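Local coordinates for fatty acid-binding protein homolog (Ascaris suum, PDB 6I8X) that binds fatty acids inside a beta-barrel, and may sequester toxic fatty acids and their peroxidation products or help maintain the lipid layer of the eggshell, at residues V47-R52 with R144-Q149; M64-L67 with D72-H75; Y122-D127 with L131-S136. All blocks are in the same frame, centred on the assembly; numbering follows the deposited sequence.

Interaction 1 (V47-R52 with R144-Q149); sequences VTKKFR and RYYKKQ. With VCA (vaccenic acid), chain C; TAM (tris(hydroxyethyl)aminomethane), chain K; EDO (1,2-ethanediol), chain G.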
loop_
_atom_site.group_PDB
_atom_site.type_symbol
_atom_site.label_atom_id
_atom_site.label_comp_id
_atom_site.label_asym_id
_atom_site.label_seq_id
_atom_site.Cartn_x
_atom_site.Cartn_y
_atom_site.Cartn_z
ATOM N N VAL A 47 -6.615 -8.973 -5.357
ATOM C CA VAL A 47 -5.431 -8.399 -4.702
ATOM C C VAL A 47 -5.170 -9.116 -3.362
ATOM O O VAL A 47 -6.080 -9.348 -2.558
ATOM C CB VAL A 47 -5.497 -6.837 -4.517
ATOM C CG1 VAL A 47 -4.238 -6.284 -3.847
ATOM C CG2 VAL A 47 -5.766 -6.103 -5.838
ATOM N N THR A 48 -3.920 -9.491 -3.161
ATOM C CA THR A 48 -3.428 -10.086 -1.941
ATOM C C THR A 48 -2.221 -9.250 -1.511
ATOM O O THR A 48 -1.261 -9.106 -2.275
ATOM C CB THR A 48 -3.060 -11.572 -2.125
ATOM O OG1 THR A 48 -4.254 -12.321 -2.342
ATOM C CG2 THR A 48 -2.358 -12.117 -0.895
ATOM N N LYS A 49 -2.281 -8.711 -0.298
ATOM C CA LYS A 49 -1.197 -7.914 0.263
ATOM C C LYS A 49 -0.469 -8.728 1.300
ATOM O O LYS A 49 -1.085 -9.464 2.045
ATOM C CB LYS A 49 -1.725 -6.595 0.862
ATOM C CG LYS A 49 -2.091 -5.576 -0.210
ATOM C CD LYS A 49 -2.532 -4.248 0.398
ATOM C CE LYS A 49 -3.034 -3.295 -0.651
ATOM N NZ LYS A 49 -1.951 -2.606 -1.354
ATOM N N LYS A 50 0.850 -8.645 1.312
ATOM C CA LYS A 50 1.668 -9.383 2.276
ATOM C C LYS A 50 2.643 -8.439 2.883
ATOM O O LYS A 50 3.293 -7.699 2.166
ATOM C CB LYS A 50 2.404 -10.573 1.640
ATOM C CG LYS A 50 1.500 -11.681 1.168
ATOM C CD LYS A 50 2.323 -12.890 0.658
ATOM C CE LYS A 50 1.444 -14.055 0.317
ATOM N NZ LYS A 50 2.182 -15.113 -0.429
ATOM N N PHE A 51 2.695 -8.419 4.202
ATOM C CA PHE A 51 3.636 -7.622 4.992
ATOM C C PHE A 51 4.341 -8.597 5.921
ATOM O O PHE A 51 3.688 -9.392 6.600
ATOM C CB PHE A 51 2.895 -6.573 5.838
ATOM C CG PHE A 51 2.290 -5.419 5.073
ATOM C CD1 PHE A 51 0.999 -5.508 4.551
ATOM C CD2 PHE A 51 2.984 -4.220 4.926
ATOM C CE1 PHE A 51 0.417 -4.421 3.877
ATOM C CE2 PHE A 51 2.405 -3.134 4.243
ATOM C CZ PHE A 51 1.117 -3.233 3.747
ATOM N N ARG A 52 5.670 -8.578 5.918
ATOM C CA ARG A 52 6.444 -9.424 6.816
ATOM C C ARG A 52 7.726 -8.726 7.275
ATOM O O ARG A 52 8.149 -7.752 6.647
ATOM C CB ARG A 52 6.754 -10.782 6.157
ATOM C CG ARG A 52 7.707 -10.713 4.965
ATOM C CD ARG A 52 8.128 -12.095 4.535
ATOM N NE ARG A 52 9.024 -12.055 3.377
ATOM C CZ ARG A 52 8.624 -12.118 2.108
ATOM N NH1 ARG A 52 7.329 -12.211 1.812
ATOM N NH2 ARG A 52 9.515 -12.076 1.124
ATOM N N ARG A 144 -10.935 0.239 0.872
ATOM C CA ARG A 144 -10.800 -1.112 0.300
ATOM C C ARG A 144 -10.534 -1.997 1.500
ATOM O O ARG A 144 -9.665 -1.674 2.319
ATOM C CB ARG A 144 -9.607 -1.172 -0.697
ATOM C CG ARG A 144 -9.666 -0.170 -1.863
ATOM C CD ARG A 144 -10.154 -0.824 -3.149
ATOM N NE ARG A 144 -9.060 -1.440 -3.877
ATOM C CZ ARG A 144 -9.192 -2.334 -4.848
ATOM N NH1 ARG A 144 -10.399 -2.730 -5.239
ATOM N NH2 ARG A 144 -8.123 -2.818 -5.454
ATOM N N TYR A 145 -11.304 -3.093 1.619
ATOM C CA TYR A 145 -11.308 -4.037 2.740
ATOM C C TYR A 145 -10.600 -5.348 2.394
ATOM O O TYR A 145 -11.038 -6.061 1.506
ATOM C CB TYR A 145 -12.763 -4.253 3.260
ATOM C CG TYR A 145 -13.410 -2.950 3.700
ATOM C CD1 TYR A 145 -14.014 -2.100 2.777
ATOM C CD2 TYR A 145 -13.340 -2.528 5.023
ATOM C CE1 TYR A 145 -14.543 -0.872 3.161
ATOM C CE2 TYR A 145 -13.887 -1.311 5.423
ATOM C CZ TYR A 145 -14.484 -0.485 4.488
ATOM O OH TYR A 145 -15.031 0.715 4.874
ATOM N N TYR A 146 -9.510 -5.653 3.125
ATOM C CA TYR A 146 -8.652 -6.849 2.970
ATOM C C TYR A 146 -8.759 -7.700 4.214
ATOM O O TYR A 146 -8.424 -7.263 5.326
ATOM C CB TYR A 146 -7.172 -6.450 2.773
ATOM C CG TYR A 146 -6.893 -5.649 1.526
ATOM C CD1 TYR A 146 -7.177 -4.284 1.472
ATOM C CD2 TYR A 146 -6.275 -6.234 0.423
ATOM C CE1 TYR A 146 -6.923 -3.538 0.322
ATOM C CE2 TYR A 146 -5.976 -5.489 -0.717
ATOM C CZ TYR A 146 -6.329 -4.147 -0.771
ATOM O OH TYR A 146 -6.064 -3.401 -1.888
ATOM N N LYS A 147 -9.275 -8.891 4.028
ATOM C CA LYS A 147 -9.521 -9.861 5.080
ATOM C C LYS A 147 -8.212 -10.538 5.436
ATOM O O LYS A 147 -7.533 -11.048 4.549
ATOM C CB LYS A 147 -10.589 -10.873 4.598
ATOM C CG LYS A 147 -10.995 -11.949 5.591
ATOM C CD LYS A 147 -12.161 -11.532 6.468
ATOM C CE LYS A 147 -12.775 -12.683 7.233
ATOM N NZ LYS A 147 -11.984 -13.022 8.436
ATOM N N LYS A 148 -7.842 -10.490 6.726
ATOM C CA LYS A 148 -6.663 -11.156 7.258
ATOM C C LYS A 148 -6.841 -12.682 7.053
ATOM O O LYS A 148 -7.906 -13.254 7.365
ATOM C CB LYS A 148 -6.479 -10.782 8.752
ATOM C CG LYS A 148 -5.429 -11.545 9.549
ATOM C CD LYS A 148 -4.051 -11.341 9.023
ATOM C CE LYS A 148 -3.103 -10.937 10.109
ATOM N NZ LYS A 148 -2.440 -12.093 10.767
ATOM N N GLN A 149 -5.794 -13.316 6.468
ATOM C CA GLN A 149 -5.753 -14.752 6.158
ATOM C C GLN A 149 -4.830 -15.510 7.124
ATOM O O GLN A 149 -4.906 -16.753 7.130
ATOM C CB GLN A 149 -5.273 -14.974 4.704
ATOM C CG GLN A 149 -5.940 -14.087 3.635
ATOM C CD GLN A 149 -7.326 -14.565 3.357
ATOM O OE1 GLN A 149 -8.309 -14.116 3.958
ATOM N NE2 GLN A 149 -7.427 -15.518 2.465
ATOM O OXT GLN A 149 -3.979 -14.888 7.804
HETATM O O2 VCA C . -2.835 -1.286 -4.022
HETATM C C1 VCA C . -3.884 -1.872 -4.554
HETATM O O1 VCA C . -4.532 -2.712 -3.977
HETATM C C2 VCA C . -4.220 -1.402 -5.941
HETATM C C3 VCA C . -4.715 -2.486 -6.894
HETATM C C4 VCA C . -4.679 -2.040 -8.347
HETATM C C5 VCA C . -5.291 -3.009 -9.338
HETATM C C6 VCA C . -4.315 -4.034 -9.878
HETATM C C7 VCA C . -4.993 -5.106 -10.707
HETATM C C8 VCA C . -5.315 -4.766 -12.154
HETATM C C9 VCA C . -4.156 -4.948 -13.114
HETATM C C10 VCA C . -4.480 -4.473 -14.534
HETATM C C11 VCA C . -3.285 -3.974 -15.289
HETATM C C12 VCA C . -2.624 -2.856 -15.042
HETATM C C13 VCA C . -2.930 -1.869 -13.953
HETATM C C14 VCA C . -2.153 -0.558 -14.076
HETATM C C15 VCA C . -2.572 0.510 -13.077
HETATM C C16 VCA C . -2.438 0.125 -11.609
HETATM C C17 VCA C . -2.790 1.250 -10.654
HETATM C C18 VCA C . -2.340 0.996 -9.240
HETATM C C TAM K . 2.052 -13.617 11.206
HETATM C C1 TAM K . 3.041 -13.488 9.969
HETATM C C2 TAM K . 0.589 -13.299 10.646
HETATM C C3 TAM K . 2.038 -14.990 12.036
HETATM C C4 TAM K . 4.370 -12.818 10.246
HETATM C C5 TAM K . 0.121 -14.272 9.584
HETATM C C6 TAM K . 3.174 -15.939 11.740
HETATM N N TAM K . 2.551 -12.546 12.088
HETATM O O4 TAM K . 5.136 -12.768 9.065
HETATM O O5 TAM K . -1.013 -13.798 8.792
HETATM O O6 TAM K . 3.099 -17.055 12.596
HETATM C C1 EDO G . -2.801 -15.502 -3.169
HETATM O O1 EDO G . -3.093 -14.728 -4.324
HETATM C C2 EDO G . -4.051 -16.166 -2.546
HETATM O O2 EDO G . -4.437 -15.517 -1.326
#

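Interaction 2 (M64-L67 with D72-H75); sequences MENL and DTHH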
loop_
_atom_site.group_PDB
_atom_site.type_symbol
_atom_site.label_atom_id
_atom_site.label_comp_id
_atom_site.label_asym_id
_atom_site.label_seq_id
_atom_site.Cartn_x
_atom_site.Cartn_y
_atom_site.Cartn_z
ATOM N N MET A 64 7.175 -6.195 1.628
ATOM C CA MET A 64 5.762 -6.118 1.294
ATOM C C MET A 64 5.574 -6.497 -0.172
ATOM O O MET A 64 6.394 -6.181 -1.035
ATOM C CB MET A 64 5.061 -4.798 1.721
ATOM C CG MET A 64 4.888 -3.761 0.627
ATOM S SD MET A 64 3.418 -3.912 -0.452
ATOM C CE MET A 64 2.228 -3.056 0.468
ATOM N N GLU A 65 4.501 -7.208 -0.428
ATOM C CA GLU A 65 4.136 -7.655 -1.764
ATOM C C GLU A 65 2.718 -7.259 -2.052
ATOM O O GLU A 65 1.859 -7.340 -1.180
ATOM C CB GLU A 65 4.248 -9.198 -1.862
ATOM C CG GLU A 65 5.654 -9.730 -1.630
ATOM C CD GLU A 65 5.831 -11.222 -1.811
ATOM O OE1 GLU A 65 5.319 -11.996 -0.970
ATOM O OE2 GLU A 65 6.529 -11.615 -2.771
ATOM N N ASN A 66 2.466 -6.883 -3.288
ATOM C CA ASN A 66 1.139 -6.654 -3.828
ATOM C C ASN A 66 1.025 -7.695 -4.916
ATOM O O ASN A 66 1.725 -7.591 -5.919
ATOM C CB ASN A 66 1.008 -5.280 -4.462
ATOM C CG ASN A 66 0.535 -4.230 -3.527
ATOM O OD1 ASN A 66 -0.484 -4.377 -2.878
ATOM N ND2 ASN A 66 1.240 -3.123 -3.490
ATOM N N LEU A 67 0.217 -8.730 -4.685
ATOM C CA LEU A 67 -0.020 -9.816 -5.635
ATOM C C LEU A 67 -1.391 -9.614 -6.251
ATOM O O LEU A 67 -2.386 -9.601 -5.535
ATOM C CB LEU A 67 0.098 -11.208 -4.948
ATOM C CG LEU A 67 1.381 -11.471 -4.126
ATOM C CD1 LEU A 67 1.352 -12.856 -3.495
ATOM C CD2 LEU A 67 2.677 -11.283 -4.987
ATOM N N ASP A 72 2.511 -7.901 -10.308
ATOM C CA ASP A 72 2.889 -8.089 -8.905
ATOM C C ASP A 72 4.045 -7.150 -8.576
ATOM O O ASP A 72 4.853 -6.869 -9.450
ATOM C CB ASP A 72 3.290 -9.540 -8.609
ATOM C CG ASP A 72 2.202 -10.579 -8.891
ATOM O OD1 ASP A 72 0.998 -10.247 -8.733
ATOM O OD2 ASP A 72 2.554 -11.719 -9.286
ATOM N N THR A 73 4.089 -6.619 -7.343
ATOM C CA THR A 73 5.195 -5.791 -6.838
ATOM C C THR A 73 5.814 -6.488 -5.636
ATOM O O THR A 73 5.140 -7.251 -4.944
ATOM C CB THR A 73 4.822 -4.311 -6.584
ATOM O OG1 THR A 73 3.897 -4.182 -5.514
ATOM C CG2 THR A 73 4.309 -3.611 -7.817
ATOM N N HIS A 74 7.122 -6.294 -5.436
ATOM C CA HIS A 74 7.875 -6.932 -4.359
ATOM C C HIS A 74 8.905 -5.935 -3.848
ATOM O O HIS A 74 9.955 -5.732 -4.476
ATOM C CB HIS A 74 8.574 -8.226 -4.842
ATOM C CG HIS A 74 7.722 -9.131 -5.676
ATOM N ND1 HIS A 74 7.013 -10.186 -5.110
ATOM C CD2 HIS A 74 7.518 -9.135 -7.015
ATOM C CE1 HIS A 74 6.406 -10.789 -6.119
ATOM N NE2 HIS A 74 6.677 -10.191 -7.282
ATOM N N HIS A 75 8.585 -5.301 -2.712
ATOM C CA HIS A 75 9.439 -4.304 -2.052
ATOM C C HIS A 75 10.164 -4.964 -0.877
ATOM O O HIS A 75 9.535 -5.318 0.115
ATOM C CB HIS A 75 8.596 -3.089 -1.627
ATOM C CG HIS A 75 7.740 -2.554 -2.740
ATOM N ND1 HIS A 75 8.237 -2.399 -4.034
ATOM C CD2 HIS A 75 6.446 -2.149 -2.719
ATOM C CE1 HIS A 75 7.228 -1.924 -4.746
ATOM N NE2 HIS A 75 6.144 -1.721 -3.992
#

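Interaction 3 (Y122-D127 with L131-S136); sequences YEYRRD and LVMKMS. With EDO (1,2-ethanediol), chain H.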
loop_
_atom_site.group_PDB
_atom_site.type_symbol
_atom_site.label_atom_id
_atom_site.label_comp_id
_atom_site.label_asym_id
_atom_site.label_seq_id
_atom_site.Cartn_x
_atom_site.Cartn_y
_atom_site.Cartn_z
ATOM N N TYR A 122 -1.415 6.615 0.679
ATOM C CA TYR A 122 -2.434 5.603 1.023
ATOM C C TYR A 122 -2.319 5.316 2.516
ATOM O O TYR A 122 -1.217 5.242 3.048
ATOM C CB TYR A 122 -2.267 4.294 0.236
ATOM C CG TYR A 122 -2.109 4.494 -1.250
ATOM C CD1 TYR A 122 -3.125 5.070 -2.007
ATOM C CD2 TYR A 122 -0.925 4.158 -1.895
ATOM C CE1 TYR A 122 -2.986 5.256 -3.383
ATOM C CE2 TYR A 122 -0.758 4.378 -3.265
ATOM C CZ TYR A 122 -1.797 4.914 -4.008
ATOM O OH TYR A 122 -1.652 5.098 -5.363
ATOM N N GLU A 123 -3.452 5.139 3.182
ATOM C CA GLU A 123 -3.524 4.902 4.614
ATOM C C GLU A 123 -4.085 3.508 4.909
ATOM O O GLU A 123 -5.072 3.108 4.302
ATOM C CB GLU A 123 -4.400 5.999 5.213
ATOM C CG GLU A 123 -4.683 5.906 6.699
ATOM C CD GLU A 123 -5.709 6.912 7.193
ATOM O OE1 GLU A 123 -5.757 8.042 6.651
ATOM O OE2 GLU A 123 -6.469 6.565 8.125
ATOM N N TYR A 124 -3.447 2.767 5.838
ATOM C CA TYR A 124 -3.904 1.451 6.241
ATOM C C TYR A 124 -4.245 1.443 7.699
ATOM O O TYR A 124 -3.494 1.965 8.527
ATOM C CB TYR A 124 -2.884 0.351 5.975
ATOM C CG TYR A 124 -2.471 0.170 4.540
ATOM C CD1 TYR A 124 -3.091 -0.781 3.734
ATOM C CD2 TYR A 124 -1.357 0.837 4.026
ATOM C CE1 TYR A 124 -2.627 -1.055 2.450
ATOM C CE2 TYR A 124 -0.898 0.586 2.734
ATOM C CZ TYR A 124 -1.538 -0.360 1.948
ATOM O OH TYR A 124 -1.080 -0.644 0.685
ATOM N N ARG A 125 -5.386 0.807 8.026
ATOM C CA ARG A 125 -5.854 0.693 9.395
ATOM C C ARG A 125 -6.402 -0.681 9.604
ATOM O O ARG A 125 -6.929 -1.278 8.681
ATOM C CB ARG A 125 -6.936 1.745 9.689
ATOM C CG ARG A 125 -6.431 3.192 9.707
ATOM C CD ARG A 125 -7.508 4.177 10.129
ATOM N NE ARG A 125 -7.845 4.039 11.546
ATOM C CZ ARG A 125 -7.243 4.696 12.530
ATOM N NH1 ARG A 125 -6.279 5.569 12.262
ATOM N NH2 ARG A 125 -7.608 4.494 13.789
ATOM N N ARG A 126 -6.243 -1.208 10.802
ATOM C CA ARG A 126 -6.820 -2.499 11.139
ATOM C C ARG A 126 -8.154 -2.267 11.779
ATOM O O ARG A 126 -8.285 -1.374 12.607
ATOM C CB ARG A 126 -5.920 -3.330 12.064
ATOM C CG ARG A 126 -4.869 -4.126 11.320
ATOM C CD ARG A 126 -5.411 -5.245 10.430
ATOM N NE ARG A 126 -6.196 -6.269 11.137
ATOM C CZ ARG A 126 -5.698 -7.372 11.695
ATOM N NH1 ARG A 126 -4.393 -7.596 11.692
ATOM N NH2 ARG A 126 -6.501 -8.250 12.275
ATOM N N ASP A 127 -9.154 -3.051 11.381
ATOM C CA ASP A 127 -10.484 -2.995 11.954
ATOM C C ASP A 127 -11.012 -4.429 12.062
ATOM O O ASP A 127 -11.592 -4.964 11.105
ATOM C CB ASP A 127 -11.415 -2.102 11.126
ATOM C CG ASP A 127 -12.752 -1.905 11.802
ATOM O OD1 ASP A 127 -12.803 -2.005 13.053
ATOM O OD2 ASP A 127 -13.757 -1.696 11.081
ATOM N N LEU A 131 -7.943 -5.272 7.253
ATOM C CA LEU A 131 -6.997 -4.212 6.975
ATOM C C LEU A 131 -7.810 -3.321 6.004
ATOM O O LEU A 131 -8.319 -3.800 5.000
ATOM C CB LEU A 131 -5.737 -4.776 6.282
ATOM C CG LEU A 131 -4.633 -3.765 5.926
ATOM C CD1 LEU A 131 -3.895 -3.260 7.187
ATOM C CD2 LEU A 131 -3.674 -4.370 4.916
ATOM N N VAL A 132 -7.989 -2.064 6.348
ATOM C CA VAL A 132 -8.734 -1.081 5.564
ATOM C C VAL A 132 -7.710 -0.136 4.922
ATOM O O VAL A 132 -6.927 0.497 5.623
ATOM C CB VAL A 132 -9.749 -0.298 6.449
ATOM C CG1 VAL A 132 -10.617 0.631 5.603
ATOM C CG2 VAL A 132 -10.615 -1.247 7.291
ATOM N N MET A 133 -7.726 -0.056 3.591
ATOM C CA MET A 133 -6.882 0.841 2.843
ATOM C C MET A 133 -7.728 2.015 2.395
ATOM O O MET A 133 -8.701 1.812 1.685
ATOM C CB MET A 133 -6.262 0.147 1.640
ATOM C CG MET A 133 -5.206 1.001 0.961
ATOM S SD MET A 133 -4.800 0.227 -0.598
ATOM C CE MET A 133 -3.314 1.037 -0.983
ATOM N N LYS A 134 -7.339 3.238 2.778
ATOM C CA LYS A 134 -8.048 4.472 2.446
ATOM C C LYS A 134 -7.223 5.352 1.517
ATOM O O LYS A 134 -6.010 5.511 1.686
ATOM C CB LYS A 134 -8.433 5.264 3.721
ATOM C CG LYS A 134 -9.433 4.545 4.612
ATOM C CD LYS A 134 -9.829 5.391 5.823
ATOM C CE LYS A 134 -10.708 4.655 6.822
ATOM N NZ LYS A 134 -12.091 4.410 6.311
ATOM N N MET A 135 -7.910 5.942 0.531
ATOM C CA MET A 135 -7.318 6.819 -0.477
ATOM C C MET A 135 -8.273 7.960 -0.753
ATOM O O MET A 135 -9.488 7.791 -0.636
ATOM C CB MET A 135 -7.062 6.056 -1.786
ATOM C CG MET A 135 -6.321 4.785 -1.595
ATOM S SD MET A 135 -7.167 3.398 -2.308
ATOM C CE MET A 135 -6.455 3.410 -3.969
ATOM N N SER A 136 -7.714 9.102 -1.172
ATOM C CA SER A 136 -8.443 10.318 -1.487
ATOM C C SER A 136 -7.783 11.064 -2.636
ATOM O O SER A 136 -6.560 11.254 -2.621
ATOM C CB SER A 136 -8.510 11.220 -0.258
ATOM O OG SER A 136 -9.608 12.105 -0.365
HETATM C C1 EDO H . -6.068 9.641 2.167
HETATM O O1 EDO H . -4.933 9.051 2.784
HETATM C C2 EDO H . -7.378 9.086 2.794
HETATM O O2 EDO H . -7.294 9.166 4.205
#

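Interaction 1 (V47-R52 with R144-Q149)
Lys49 reaches over the ring of Tyr146 on its way to the carboxylate of the bound vaccenic acid. Its CB points toward 144-149, and CG comes within 3.9 Å of Tyr146 CE2. CD then lies over one face of the tyrosine, 4.1 Å from the ring centroid, a CH-pi contact displaced toward the rim. CE sits 3.3 Å from Tyr146 OH. There the chain, extended until then, bends (chi4 -81°) and carries NZ to the ligand, where Lys49 NZ donates a hydrogen bond to O2 of vaccenic acid (3.1 Å). NZ is also hydrogen-bonded to Asn66 and Tyr124, so three groups fix the ammonium.

The other carboxylate oxygen lies at the edge of the tyrosine ring, with Tyr146 OH and ligand O1 2.7 Å apart. Val47 shares that edge: CG1 packs against Tyr146 CE2 at 3.7 Å. Its second methyl, CG2, and Arg144 NH2 both approach ligand C3, the arginine from 3.7 Å, while Arg144 NH1 forms a salt bridge with Asp22. Val47, Lys49, Arg144 and Tyr146 all line the carboxylate end of the pocket, with an Arg-x-Tyr pair as in other FABPs. Strand 15-23 runs between strands 47-53 and 140-148, bonded to Val47 through Leu19 and to Lys49 through Phe17; segments 47-52 and 144-148 lie at 62° to each other, and side chains alone bridge them.

Interaction 2 (M64-L67 with D72-H75)
Backbone hydrogen bonds join Met64 to His75 and Asn66 to Thr73 in the antiparallel beta hairpin formed by strands 62-68 and 72-78, part of the fatty-acid-binding barrel. Both bonds of the Met64-His75 pair measure 2.9 Å, N of each residue to O of the other. In the next hydrogen-bonded pair Thr73 N meets Asn66 O at 2.9 Å, whereas the return bond from Asn66 N to Thr73 O is longer, 3.2 Å, and its donor stands above the carbonyl plane.

On the face bearing Glu65, Leu67, Asp72 and His74, the non-hydrogen-bonded pair Glu65-His74 is tied through its side chains. His74 ND1 donates to Glu65 OE2 over 2.8 Å; the oxygen lies in the plane of the imidazole and is met on its anti side, with carboxylate and ring planes turned 56° apart. The glutamate chain runs extended beyond CG, which takes OE2 across to the neighbouring strand. Leu67 CD2 touches CE1 of the same imidazole, the two side chains running at about a right angle.

The face with Met64, Asn66, Thr73 and His75 is buried. Met64 lies beside His75, CG meeting the ring edge at CD2, and Phe51 and Phe98 pack on the methionine. ND1 of His75 is held by Asp86, and Phe84 meets its ring. Asn66 OD1 accepts from Lys49 NZ, and the Asn66 side chain also touches the bound vaccenic acid. Thr73 OG1, turned between its own backbone N and carbonyl carbon (chi1 67°), rests 3.3 Å from Asn66 CB.

Interaction 3 (Y122-D127 with L131-S136)
Glu123 O accepts a hydrogen bond of 2.7 Å from Lys134 N, nearly straight at 169°, and a CA-H...O contact from Met133 CA falls on the same oxygen. The return bond, from Glu123 N to Lys134 O, is 3.0 Å long. In the next hydrogen-bonded pair, Val132 N donates to Arg125 O and Arg125 N to Val132 O, leaving Tyr124-Met133 as the non-hydrogen-bonded pair between the two.

Tyr124 and Met133 run side by side, pointing the same way. Met133 is extended from CB to its tip: CG makes an off-centre CH-pi contact with the tyrosine ring, 3.6 Å from Tyr124 CE1, SD makes an oblique Met-aromatic contact, and CE ends 3.3 Å from Tyr124 OH. That hydroxyl is hydrogen-bonded to Glu108 and to Lys49, a network that fixes the far end of the ring. These inward side chains belong to the hairpin of strands 119-127 and 130-137, two neighbouring strands of the FABP barrel; Met133 also touches the vaccenic acid held in it.

Leu131 extends the apolar row, CD2 meeting Tyr124 CD1 at 3.8 Å, with Phe17 and Phe13 packed on the leucine. At the other end Met133 CE lies 3.6 Å from Tyr122 CB. Met135 comes to the edge of the Tyr122 ring with CG, and its sulfur makes a second oblique Met-aromatic contact; Tyr28 of helix 25-31 packs on both residues. On the outward face, Glu123 OE1 takes a weak hydrogen bond from a 1,2-ethanediol, and the ammonium of Lys134 goes to Ser143.

How the interactions relate
The three contacts belong to one antiparallel sheet rolled into a barrel around the fatty acid. Interactions 2 and 3 are hairpins in series along the chain, both nested inside the loop closed by interaction 1, whose segments lie 92 residues apart. Interaction 1 is centred about 11 Å from each hairpin; the hairpins, about 17 Å apart between centres, lie on opposite sides of the chain's centre. Strand 47-53 neighbours strand 62-68 of interaction 2, and strand 140-148 neighbours strand 130-137 of interaction 3. Lys49 stands where all three contacts converge, so both hairpins probably help to position the group that meets the ligand's carboxylate.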